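Local coordinates for ForH (Streptomyces kaniharaensis, PDB 6NKO), which probably takes part in formycin A biosynthesis, perhaps in a step akin to the IMP cyclohydrolase reaction of purine synthesis, though its exact role is not established, at residues 112-117 with 157-162. Numbering follows the deposited sequence.
Sequences IDLVCN and IPLSDP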
loop_
_atom_site.group_PDB
_atom_site.type_symbol
_atom_site.label_atom_id
_atom_site.label_comp_id
_atom_site.label_asym_id
_atom_site.label_seq_id
_atom_site.Cartn_x
_atom_site.Cartn_y
_atom_site.Cartn_z
ATOM N N ILE A 112 -9.744 5.770 -0.191
ATOM C CA ILE A 112 -8.501 5.375 -0.839
ATOM C C ILE A 112 -8.843 4.265 -1.825
ATOM O O ILE A 112 -9.243 3.166 -1.426
ATOM C CB ILE A 112 -7.442 4.929 0.178
ATOM C CG1 ILE A 112 -6.882 6.143 0.927
ATOM C CG2 ILE A 112 -6.321 4.176 -0.518
ATOM C CD1 ILE A 112 -6.210 5.806 2.241
ATOM N N ASP A 113 -8.699 4.553 -3.118
ATOM C CA ASP A 113 -9.120 3.625 -4.158
ATOM C C ASP A 113 -8.058 2.600 -4.526
ATOM O O ASP A 113 -8.393 1.570 -5.122
ATOM C CB ASP A 113 -9.531 4.398 -5.414
ATOM C CG ASP A 113 -10.494 5.525 -5.111
ATOM O OD1 ASP A 113 -11.712 5.258 -5.011
ATOM O OD2 ASP A 113 -10.030 6.677 -4.961
ATOM N N LEU A 114 -6.795 2.849 -4.190
ATOM C CA LEU A 114 -5.718 1.951 -4.583
ATOM C C LEU A 114 -4.633 1.963 -3.519
ATOM O O LEU A 114 -4.218 3.032 -3.062
ATOM C CB LEU A 114 -5.132 2.354 -5.940
ATOM C CG LEU A 114 -4.130 1.390 -6.580
ATOM C CD1 LEU A 114 -4.400 1.250 -8.073
ATOM C CD2 LEU A 114 -2.695 1.844 -6.328
ATOM N N VAL A 115 -4.176 0.773 -3.138
ATOM C CA VAL A 115 -3.087 0.604 -2.186
ATOM C C VAL A 115 -1.990 -0.202 -2.864
ATOM O O VAL A 115 -2.260 -1.257 -3.449
ATOM C CB VAL A 115 -3.558 -0.089 -0.894
ATOM C CG1 VAL A 115 -2.363 -0.465 -0.023
ATOM C CG2 VAL A 115 -4.518 0.809 -0.135
ATOM N N CYS A 116 -0.760 0.296 -2.785
ATOM C CA CYS A 116 0.417 -0.368 -3.331
ATOM C C CYS A 116 1.429 -0.546 -2.207
ATOM O O CYS A 116 1.883 0.442 -1.621
ATOM C CB CYS A 116 1.017 0.452 -4.473
ATOM S SG CYS A 116 1.768 -0.528 -5.770
ATOM N N ASN A 117 1.781 -1.796 -1.904
ATOM C CA ASN A 117 2.639 -2.085 -0.759
ATOM C C ASN A 117 3.623 -3.200 -1.091
ATOM O O ASN A 117 3.214 -4.293 -1.497
ATOM C CB ASN A 117 1.799 -2.459 0.469
ATOM C CG ASN A 117 2.644 -2.708 1.703
ATOM O OD1 ASN A 117 2.495 -3.730 2.372
ATOM N ND2 ASN A 117 3.539 -1.778 2.007
ATOM N N ILE A 157 -8.296 -1.215 -4.645
ATOM C CA ILE A 157 -7.489 -2.089 -5.488
ATOM C C ILE A 157 -6.224 -2.452 -4.712
ATOM O O ILE A 157 -5.461 -1.544 -4.345
ATOM C CB ILE A 157 -7.141 -1.426 -6.824
ATOM C CG1 ILE A 157 -8.419 -1.110 -7.603
ATOM C CG2 ILE A 157 -6.231 -2.332 -7.638
ATOM C CD1 ILE A 157 -8.292 0.085 -8.525
ATOM N N PRO A 158 -5.974 -3.735 -4.440
ATOM C CA PRO A 158 -4.776 -4.113 -3.681
ATOM C C PRO A 158 -3.647 -4.593 -4.580
ATOM O O PRO A 158 -3.729 -5.683 -5.152
ATOM C CB PRO A 158 -5.286 -5.243 -2.777
ATOM C CG PRO A 158 -6.564 -5.772 -3.480
ATOM C CD PRO A 158 -6.842 -4.895 -4.682
ATOM N N LEU A 159 -2.584 -3.805 -4.704
ATOM C CA LEU A 159 -1.466 -4.133 -5.576
ATOM C C LEU A 159 -0.211 -4.375 -4.749
ATOM O O LEU A 159 0.063 -3.634 -3.800
ATOM C CB LEU A 159 -1.208 -3.018 -6.589
ATOM C CG LEU A 159 -2.181 -2.942 -7.765
ATOM C CD1 LEU A 159 -2.147 -1.556 -8.406
ATOM C CD2 LEU A 159 -1.897 -4.030 -8.802
ATOM N N SER A 160 0.557 -5.397 -5.127
ATOM C CA SER A 160 1.812 -5.718 -4.457
ATOM C C SER A 160 2.892 -6.052 -5.477
ATOM O O SER A 160 3.964 -5.440 -5.478
ATOM C CB SER A 160 1.627 -6.890 -3.486
ATOM O OG SER A 160 2.764 -7.048 -2.648
ATOM N N ASP A 161 2.613 -7.022 -6.337
ATOM C CA ASP A 161 3.568 -7.466 -7.346
ATOM C C ASP A 161 3.723 -6.412 -8.436
ATOM O O ASP A 161 2.736 -6.074 -9.104
ATOM C CB ASP A 161 3.102 -8.793 -7.948
ATOM C CG ASP A 161 4.150 -9.442 -8.838
ATOM O OD1 ASP A 161 5.284 -8.928 -8.911
ATOM O OD2 ASP A 161 3.836 -10.477 -9.460
ATOM N N PRO A 162 4.926 -5.873 -8.657
ATOM C CA PRO A 162 5.112 -4.880 -9.730
ATOM C C PRO A 162 4.775 -5.394 -11.125
ATOM O O PRO A 162 4.714 -4.584 -12.059
ATOM C CB PRO A 162 6.599 -4.515 -9.618
ATOM C CG PRO A 162 6.966 -4.846 -8.202
ATOM C CD PRO A 162 6.139 -6.046 -7.839
#
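Leu114 and Leu159 meet methyl to methyl on one face of a parallel sheet, two residues out of step. The side chain of Leu114 can be followed outward from CB. Its CG lies anti to the backbone N (chi1 -171°), and this carbon sits 3.9 Å from Ile157 O and 4.0 Å from Leu159 CD1. Beyond it the two methyls part. CD1 makes the closer contact, 3.6 Å from Leu159 CD1, and also reaches Ile157 CB. CD2 touches only the same Leu159 methyl across the contact. Further along this face, Cys116 SG rests on Leu159 CB.

The strands 114-117 and 157-159 are the last two of the parallel sheet in the Rossmann-like MGS fold. Helix 141-151 links them as a beta-alpha-beta unit, and its Met145 and Ala149 pack on Val115 on the other face. Four backbone bonds zip the pair. Val115 lends both its N and its O, to Ile157 O and Leu159 N; the first bond is almost straight (177°). Pro158 has no N-H to give, and it faces helix 184-212 through Leu190.

Past the strand end, Ser160 OG takes over from the backbone as donor and binds Asn117 O at 3.0 Å. The amide ND2 of Asn117 binds Ala26 O and Asp139 OD2.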